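Local coordinates for PAN2-PAN3 deadenylation complex catalytic subunit pan2 (Neurospora crassa, PDB 4CZX), which probably shortens the poly(A) tails of mRNAs as catalytic subunit of the PAN deadenylation complex, seen here as its N-terminal WD40 domain, at residues A[16-21]-A[307-312]; A[42-47]-A[52-57]; A[228-231]-A[236-239]. All coordinates share one frame; numbering follows the deposited sequence.

Contact 1: A[16-21]-A[307-312]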
loop_
_atom_site.group_PDB
_atom_site.type_symbol
_atom_site.label_atom_id
_atom_site.label_comp_id
_atom_site.label_asym_id
_atom_site.label_seq_id
_atom_site.Cartn_x
_atom_site.Cartn_y
_atom_site.Cartn_z
ATOM N N ALA A 16 6.247 27.677 6.389
ATOM C CA ALA A 16 7.296 26.744 6.035
ATOM C C ALA A 16 6.775 25.843 4.926
ATOM O O ALA A 16 5.770 25.152 5.101
ATOM C CB ALA A 16 7.726 25.929 7.255
ATOM N N TYR A 17 7.429 25.861 3.771
ATOM C CA TYR A 17 6.965 25.025 2.664
ATOM C C TYR A 17 8.127 24.694 1.734
ATOM O O TYR A 17 8.677 25.587 1.088
ATOM C CB TYR A 17 5.809 25.708 1.881
ATOM C CG TYR A 17 5.067 24.709 1.014
ATOM C CD1 TYR A 17 4.116 23.862 1.567
ATOM C CD2 TYR A 17 5.366 24.570 -0.335
ATOM C CE1 TYR A 17 3.456 22.925 0.796
ATOM C CE2 TYR A 17 4.718 23.647 -1.111
ATOM C CZ TYR A 17 3.762 22.822 -0.538
ATOM O OH TYR A 17 3.121 21.886 -1.300
ATOM N N PRO A 18 8.530 23.408 1.674
ATOM C CA PRO A 18 7.962 22.265 2.406
ATOM C C PRO A 18 8.389 22.238 3.875
ATOM O O PRO A 18 9.562 22.454 4.166
ATOM C CB PRO A 18 8.526 21.057 1.645
ATOM C CG PRO A 18 9.877 21.542 1.144
ATOM C CD PRO A 18 9.642 23.003 0.791
ATOM N N SER A 19 7.442 21.988 4.778
ATOM C CA SER A 19 7.722 21.862 6.212
ATOM C C SER A 19 8.308 20.474 6.542
ATOM O O SER A 19 8.296 19.590 5.690
ATOM C CB SER A 19 6.443 22.088 7.014
ATOM O OG SER A 19 5.705 20.885 7.104
ATOM N N PRO A 20 8.813 20.272 7.778
ATOM C CA PRO A 20 9.396 18.957 8.104
ATOM C C PRO A 20 8.462 17.752 7.918
ATOM O O PRO A 20 8.954 16.641 7.718
ATOM C CB PRO A 20 9.780 19.112 9.577
ATOM C CG PRO A 20 10.129 20.565 9.695
ATOM C CD PRO A 20 9.099 21.260 8.837
ATOM N N ILE A 21 7.149 17.961 7.960
ATOM C CA ILE A 21 6.213 16.847 7.816
ATOM C C ILE A 21 5.703 16.691 6.384
ATOM O O ILE A 21 4.785 15.917 6.124
ATOM C CB ILE A 21 5.011 17.007 8.765
ATOM C CG1 ILE A 21 4.326 18.351 8.537
ATOM C CG2 ILE A 21 5.469 16.879 10.217
ATOM C CD1 ILE A 21 2.917 18.246 8.021
ATOM N N ASN A 307 16.504 29.666 2.228
ATOM C CA ASN A 307 16.998 28.304 2.097
ATOM C C ASN A 307 16.721 27.473 3.347
ATOM O O ASN A 307 17.112 26.312 3.417
ATOM C CB ASN A 307 18.494 28.308 1.759
ATOM C CG ASN A 307 19.358 28.729 2.916
ATOM O OD1 ASN A 307 18.908 29.409 3.833
ATOM N ND2 ASN A 307 20.618 28.318 2.882
ATOM N N LYS A 308 16.037 28.066 4.323
ATOM C CA LYS A 308 15.591 27.337 5.514
ATOM C C LYS A 308 14.116 26.916 5.398
ATOM O O LYS A 308 13.484 26.562 6.398
ATOM C CB LYS A 308 15.791 28.189 6.772
ATOM C CG LYS A 308 17.263 28.507 7.115
ATOM C CD LYS A 308 18.154 27.274 7.095
ATOM C CE LYS A 308 19.586 27.613 7.541
ATOM N NZ LYS A 308 20.184 28.744 6.758
ATOM N N HIS A 309 13.594 26.977 4.171
ATOM C CA HIS A 309 12.224 26.570 3.804
ATOM C C HIS A 309 11.125 27.581 4.183
ATOM O O HIS A 309 9.935 27.273 4.077
ATOM C CB HIS A 309 11.869 25.196 4.409
ATOM C CG HIS A 309 12.732 24.068 3.929
ATOM N ND1 HIS A 309 12.220 22.826 3.619
ATOM C CD2 HIS A 309 14.070 23.982 3.731
ATOM C CE1 HIS A 309 13.201 22.029 3.235
ATOM N NE2 HIS A 309 14.334 22.704 3.297
ATOM N N ASN A 310 11.496 28.786 4.603
ATOM C CA ASN A 310 10.478 29.782 4.930
ATOM C C ASN A 310 10.102 30.617 3.728
ATOM O O ASN A 310 10.956 30.959 2.919
ATOM C CB ASN A 310 10.950 30.725 6.036
ATOM C CG ASN A 310 11.458 29.992 7.248
ATOM O OD1 ASN A 310 10.690 29.337 7.951
ATOM N ND2 ASN A 310 12.762 30.105 7.509
ATOM N N THR A 311 8.820 30.944 3.610
ATOM C CA THR A 311 8.402 31.994 2.689
ATOM C C THR A 311 7.667 33.067 3.476
ATOM O O THR A 311 6.755 32.762 4.248
ATOM C CB THR A 311 7.508 31.467 1.565
ATOM O OG1 THR A 311 8.275 30.598 0.726
ATOM C CG2 THR A 311 6.973 32.623 0.717
ATOM N N TYR A 312 8.092 34.316 3.281
ATOM C CA TYR A 312 7.577 35.465 4.011
ATOM C C TYR A 312 6.823 36.392 3.082
ATOM O O TYR A 312 7.179 36.529 1.914
ATOM C CB TYR A 312 8.705 36.266 4.663
ATOM C CG TYR A 312 9.651 35.486 5.536
ATOM C CD1 TYR A 312 10.742 34.824 4.992
ATOM C CD2 TYR A 312 9.478 35.442 6.909
ATOM C CE1 TYR A 312 11.625 34.121 5.790
ATOM C CE2 TYR A 312 10.355 34.744 7.719
ATOM C CZ TYR A 312 11.426 34.081 7.152
ATOM O OH TYR A 312 12.299 33.375 7.948
HETATM O O HOH W 1 9.141 28.190 1.525
#

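Contact 2: A[42-47]-A[52-57]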
loop_
_atom_site.group_PDB
_atom_site.type_symbol
_atom_site.label_atom_id
_atom_site.label_comp_id
_atom_site.label_asym_id
_atom_site.label_seq_id
_atom_site.Cartn_x
_atom_site.Cartn_y
_atom_site.Cartn_z
ATOM N N LEU A 42 -0.594 33.090 -3.317
ATOM C CA LEU A 42 0.841 32.935 -3.548
ATOM C C LEU A 42 1.146 31.452 -3.741
ATOM O O LEU A 42 0.750 30.611 -2.918
ATOM C CB LEU A 42 1.657 33.498 -2.386
ATOM C CG LEU A 42 3.185 33.380 -2.516
ATOM C CD1 LEU A 42 3.728 34.301 -3.609
ATOM C CD2 LEU A 42 3.858 33.679 -1.187
ATOM N N TRP A 43 1.839 31.128 -4.828
ATOM C CA TRP A 43 2.197 29.746 -5.135
ATOM C C TRP A 43 3.668 29.452 -4.853
ATOM O O TRP A 43 4.547 30.262 -5.178
ATOM C CB TRP A 43 1.876 29.438 -6.594
ATOM C CG TRP A 43 0.386 29.407 -6.858
ATOM C CD1 TRP A 43 -0.421 30.472 -7.126
ATOM C CD2 TRP A 43 -0.466 28.251 -6.843
ATOM N NE1 TRP A 43 -1.724 30.052 -7.296
ATOM C CE2 TRP A 43 -1.775 28.693 -7.129
ATOM C CE3 TRP A 43 -0.246 26.882 -6.627
ATOM C CZ2 TRP A 43 -2.868 27.817 -7.203
ATOM C CZ3 TRP A 43 -1.335 26.011 -6.698
ATOM C CH2 TRP A 43 -2.624 26.482 -6.989
ATOM N N ILE A 44 3.927 28.291 -4.249
ATOM C CA ILE A 44 5.291 27.877 -3.872
ATOM C C ILE A 44 5.558 26.478 -4.404
ATOM O O ILE A 44 4.726 25.583 -4.237
ATOM C CB ILE A 44 5.484 27.894 -2.335
ATOM C CG1 ILE A 44 5.096 29.259 -1.758
ATOM C CG2 ILE A 44 6.908 27.456 -1.929
ATOM C CD1 ILE A 44 5.172 29.331 -0.256
ATOM N N GLY A 45 6.705 26.275 -5.055
ATOM C CA GLY A 45 7.036 24.953 -5.557
ATOM C C GLY A 45 8.120 24.256 -4.741
ATOM O O GLY A 45 8.946 24.928 -4.126
ATOM N N THR A 46 8.105 22.920 -4.716
ATOM C CA THR A 46 9.157 22.132 -4.041
ATOM C C THR A 46 10.132 21.506 -5.028
ATOM O O THR A 46 9.885 21.467 -6.233
ATOM C CB THR A 46 8.579 20.956 -3.170
ATOM O OG1 THR A 46 8.204 19.863 -4.020
ATOM C CG2 THR A 46 7.379 21.398 -2.321
ATOM N N GLN A 47 11.220 20.956 -4.492
ATOM C CA GLN A 47 12.274 20.370 -5.303
ATOM C C GLN A 47 11.852 19.057 -5.970
ATOM O O GLN A 47 12.631 18.477 -6.728
ATOM C CB GLN A 47 13.534 20.137 -4.442
ATOM C CG GLN A 47 14.130 21.417 -3.843
ATOM C CD GLN A 47 14.636 22.357 -4.910
ATOM O OE1 GLN A 47 15.018 21.917 -5.995
ATOM N NE2 GLN A 47 14.625 23.670 -4.622
ATOM N N GLY A 52 2.134 24.301 -3.748
ATOM C CA GLY A 52 1.253 24.726 -2.671
ATOM C C GLY A 52 0.770 26.153 -2.897
ATOM O O GLY A 52 1.556 27.006 -3.294
ATOM N N SER A 53 -0.518 26.406 -2.655
ATOM C CA SER A 53 -1.075 27.754 -2.763
ATOM C C SER A 53 -1.520 28.258 -1.394
ATOM O O SER A 53 -1.993 27.480 -0.552
ATOM C CB SER A 53 -2.249 27.790 -3.745
ATOM O OG SER A 53 -3.382 27.109 -3.231
ATOM N N PHE A 54 -1.364 29.564 -1.185
ATOM C CA PHE A 54 -1.633 30.208 0.102
ATOM C C PHE A 54 -2.354 31.551 -0.074
ATOM O O PHE A 54 -2.001 32.339 -0.960
ATOM C CB PHE A 54 -0.321 30.391 0.862
ATOM C CG PHE A 54 0.417 29.097 1.095
ATOM C CD1 PHE A 54 1.324 28.619 0.160
ATOM C CD2 PHE A 54 0.180 28.347 2.238
ATOM C CE1 PHE A 54 1.992 27.421 0.365
ATOM C CE2 PHE A 54 0.846 27.141 2.452
ATOM C CZ PHE A 54 1.753 26.683 1.511
ATOM N N ILE A 55 -3.355 31.808 0.774
ATOM C CA ILE A 55 -4.247 32.963 0.614
ATOM C C ILE A 55 -3.876 34.149 1.475
ATOM O O ILE A 55 -3.675 34.014 2.684
ATOM C CB ILE A 55 -5.720 32.620 0.978
ATOM C CG1 ILE A 55 -6.191 31.350 0.274
ATOM C CG2 ILE A 55 -6.646 33.799 0.678
ATOM C CD1 ILE A 55 -7.430 30.741 0.918
ATOM N N GLY A 56 -3.810 35.319 0.851
ATOM C CA GLY A 56 -3.715 36.560 1.592
ATOM C C GLY A 56 -2.366 36.774 2.231
ATOM O O GLY A 56 -1.457 35.958 2.080
ATOM N N ARG A 57 -2.238 37.879 2.953
ATOM C CA ARG A 57 -0.970 38.261 3.548
ATOM C C ARG A 57 -0.554 37.319 4.672
ATOM O O ARG A 57 0.621 37.242 5.012
ATOM C CB ARG A 57 -1.043 39.699 4.068
ATOM C CG ARG A 57 -2.068 39.928 5.163
ATOM C CD ARG A 57 -1.974 41.361 5.682
ATOM N NE ARG A 57 -2.950 41.642 6.731
ATOM C CZ ARG A 57 -2.790 41.322 8.013
ATOM N NH1 ARG A 57 -1.687 40.695 8.416
ATOM N NH2 ARG A 57 -3.738 41.626 8.895
#

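Contact 3: A[228-231]-A[236-239]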
loop_
_atom_site.group_PDB
_atom_site.type_symbol
_atom_site.label_atom_id
_atom_site.label_comp_id
_atom_site.label_asym_id
_atom_site.label_seq_id
_atom_site.Cartn_x
_atom_site.Cartn_y
_atom_site.Cartn_z
ATOM N N VAL A 228 20.423 46.879 -16.666
ATOM C CA VAL A 228 19.197 47.497 -17.173
ATOM C C VAL A 228 19.247 47.702 -18.683
ATOM O O VAL A 228 20.241 48.193 -19.223
ATOM C CB VAL A 228 18.943 48.875 -16.496
ATOM C CG1 VAL A 228 17.623 49.501 -16.983
ATOM C CG2 VAL A 228 18.965 48.733 -14.977
ATOM N N PHE A 229 18.155 47.352 -19.353
ATOM C CA PHE A 229 18.053 47.496 -20.801
ATOM C C PHE A 229 16.772 48.242 -21.179
ATOM O O PHE A 229 15.706 47.955 -20.638
ATOM C CB PHE A 229 18.087 46.120 -21.478
ATOM C CG PHE A 229 18.199 46.182 -22.976
ATOM C CD1 PHE A 229 19.444 46.212 -23.584
ATOM C CD2 PHE A 229 17.061 46.193 -23.775
ATOM C CE1 PHE A 229 19.562 46.266 -24.958
ATOM C CE2 PHE A 229 17.172 46.255 -25.156
ATOM C CZ PHE A 229 18.437 46.294 -25.748
ATOM N N ASP A 230 16.901 49.193 -22.100
ATOM C CA ASP A 230 15.792 50.012 -22.586
ATOM C C ASP A 230 15.069 49.291 -23.713
ATOM O O ASP A 230 15.595 49.197 -24.815
ATOM C CB ASP A 230 16.327 51.371 -23.063
ATOM C CG ASP A 230 15.237 52.310 -23.597
ATOM O OD1 ASP A 230 14.073 51.897 -23.817
ATOM O OD2 ASP A 230 15.579 53.491 -23.813
ATOM N N LEU A 231 13.865 48.793 -23.442
ATOM C CA LEU A 231 13.129 47.996 -24.423
ATOM C C LEU A 231 12.463 48.865 -25.483
ATOM O O LEU A 231 12.229 48.420 -26.608
ATOM C CB LEU A 231 12.065 47.127 -23.736
ATOM C CG LEU A 231 12.362 45.638 -23.571
ATOM C CD1 LEU A 231 11.079 44.855 -23.324
ATOM C CD2 LEU A 231 13.138 45.073 -24.765
ATOM N N ALA A 236 21.181 49.449 -24.193
ATOM C CA ALA A 236 21.505 49.252 -22.788
ATOM C C ALA A 236 21.419 50.576 -22.043
ATOM O O ALA A 236 21.619 51.642 -22.622
ATOM C CB ALA A 236 22.898 48.632 -22.628
ATOM N N MET A 237 21.110 50.501 -20.756
ATOM C CA MET A 237 21.092 51.671 -19.892
ATOM C C MET A 237 22.178 51.529 -18.836
ATOM O O MET A 237 22.831 50.484 -18.743
ATOM C CB MET A 237 19.713 51.839 -19.246
ATOM C CG MET A 237 18.636 52.298 -20.231
ATOM S SD MET A 237 16.954 52.228 -19.571
ATOM C CE MET A 237 17.142 53.175 -18.065
ATOM N N ASN A 238 22.384 52.581 -18.052
ATOM C CA ASN A 238 23.325 52.514 -16.943
ATOM C C ASN A 238 22.834 51.494 -15.927
ATOM O O ASN A 238 21.638 51.427 -15.642
ATOM C CB ASN A 238 23.498 53.878 -16.272
ATOM C CG ASN A 238 24.209 54.894 -17.163
ATOM O OD1 ASN A 238 25.190 54.577 -17.839
ATOM N ND2 ASN A 238 23.712 56.119 -17.159
ATOM N N PRO A 239 23.750 50.693 -15.385
ATOM C CA PRO A 239 23.328 49.727 -14.362
ATOM C C PRO A 239 22.890 50.432 -13.081
ATOM O O PRO A 239 23.277 51.582 -12.848
ATOM C CB PRO A 239 24.584 48.881 -14.138
ATOM C CG PRO A 239 25.709 49.719 -14.622
ATOM C CD PRO A 239 25.170 50.547 -15.739
HETATM O O HOH W 2 22.969 48.064 -17.438
#

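Contact 1: A[16-21]-A[307-312]
The imidazole of His-309 meets Pro-18 edge-on. Its ND1 donates a hydrogen bond to Pro-18 O at 2.7 Å, nearly straight at 163°. The oxygen lies almost in the imidazole plane, and the donor lies in the carbonyl plane, so this bond would resist rotation of the ring. The two side chains cross at about a right angle, with Pro-18 CG 3.6 Å from His-309 ND1. His-309 has CG anti to its carbonyl carbon (chi1 -62°), which swings the ring over to the proline.

The backbone O of His-309 is gripped several times. Tyr-17 N donates to it at 2.9 Å, and a water donates to it at 2.8 Å. That water also donates to Tyr-17 O and accepts from Thr-311 OG1. Ala-16 CA adds a CA-H...O contact, and Ala-16 pairs with Asn-310 as an antiparallel non-hydrogen-bonded pair.

This contact lies at the ring closure of the beta-propeller: strand 10-16, from the N-terminal part, is the outermost strand of the last blade, beside strand 310-315. Next to it lies the first WD blade, where the Tyr-17 ring packs edge-to-face with Phe-54 and Thr-311 touches Leu-42 and Ile-44 of strand 41-45.

Contact 2: A[42-47]-A[52-57]
Ser-53 lays its CB over one face of the Trp-43 indole, a CH-pi contact. The carbon sits 3.3 Å from the centroid of the six-membered ring and only 3° off its normal. Trp-43 CG is anti to the carbonyl carbon (chi1 -69°), and this folds the indole across the neighbouring strand. The polar ends look beyond the pair: Trp-43 NE1 is hydrogen-bonded to Asp-36 OD2, and Ser-53 OG is hydrogen-bonded to Thr-63 OG1.

Four backbone hydrogen bonds join the strands. Leu-42 N reaches Phe-54 O at 2.8 Å, and Phe-54 N returns to Leu-42 O at a more bent 139°. Ile-44 and Gly-52 exchange two bonds, with Gly-52 N to Ile-44 O at 2.9 Å. Strands 41-45 and 50-55 thus form an antiparallel hairpin, the two middle strands of the four-stranded first blade of the propeller, in the predicted WD 1 repeat. CA-H...O contacts run from Ser-53 CA to Leu-42 O and from Trp-43 CA to Gly-52 O.

Apolar packing covers the face that bears Leu-42, Ile-44 and Phe-54. Ile-44 CD1 touches Phe-54 CE1 at 3.8 Å, the two side chains crossing at about a right angle. Gly-52 has no CB to crowd that ring. Val-15 of strand 10-16 packs on both Ile-44 and Phe-54.

Contact 3: A[228-231]-A[236-239]
Val-228 and Met-237 bury the most surface here, and their side chains cross obliquely. Met-237 SD lies 3.8 Å from Val-228 CG1, and Met-237 CE is at 3.9 Å from the same methyl. The thioether also runs along Asp-230: SD is 3.6 Å from Asp-230 CB. A bend at the last torsion of Met-237 (chi3 53°) turns CE back to the valine while SD keeps its contact with the aspartate. Replacing Met-237 by an alanine would probably open a gap beside Val-228 CG1 and take away the thioether that packs on Asp-230 CB.

In the backbone, Met-237 N donates to Val-228 O at 2.9 Å, with a fairly straight N-H...O angle of 164°. The bond in the other direction is not made directly. A water takes its place, accepting from Val-228 N at 2.9 Å and donating to Met-237 O at 2.8 Å. Val-228 CB lies 3.8 Å from Asn-238 O.

Ala-236 is the third main contributor. It pairs with Phe-229 as an antiparallel non-hydrogen-bonded pair, and its backbone N comes 3.7 Å from Phe-229 CE1. The carboxylate of Asp-230 looks into the turn, where OD2 is hydrogen-bonded to Asn-233 ND2.

The contact is the turn end of a beta hairpin, strands 225-230 and 235-241, which are the outer two of a four-stranded propeller blade. Strand 235-241 is the outermost and is broken by a bulge or short loop. The next strand inward, 204-210, packs Phe-204 on Met-237 and Val-206 on Val-228. The Phe-229 ring meets Trp-188 of strand 184-189, from the preceding blade.

Overall arrangement
All three contacts lie in one WD40 propeller, at different depths. Contacts 2 and 3 pair antiparallel strands, each within a local hairpin. Contact 1 joins a strand end and the loop after it to the last blade. Contact 2 is buried. It relies on regular backbone bonding, an indole face and aliphatic packing. Contacts 1 and 3 are only partly buried, and each carries a bridging water. Contact 1 adds a side-chain to backbone bond. Contacts 1 and 2 touch, with centres about 11 Å apart, the tyrosine of 16-21 packing on both strands of contact 2. Contact 3 lies across the propeller, its centre about 35 Å from that of contact 1, and shares no strand with either.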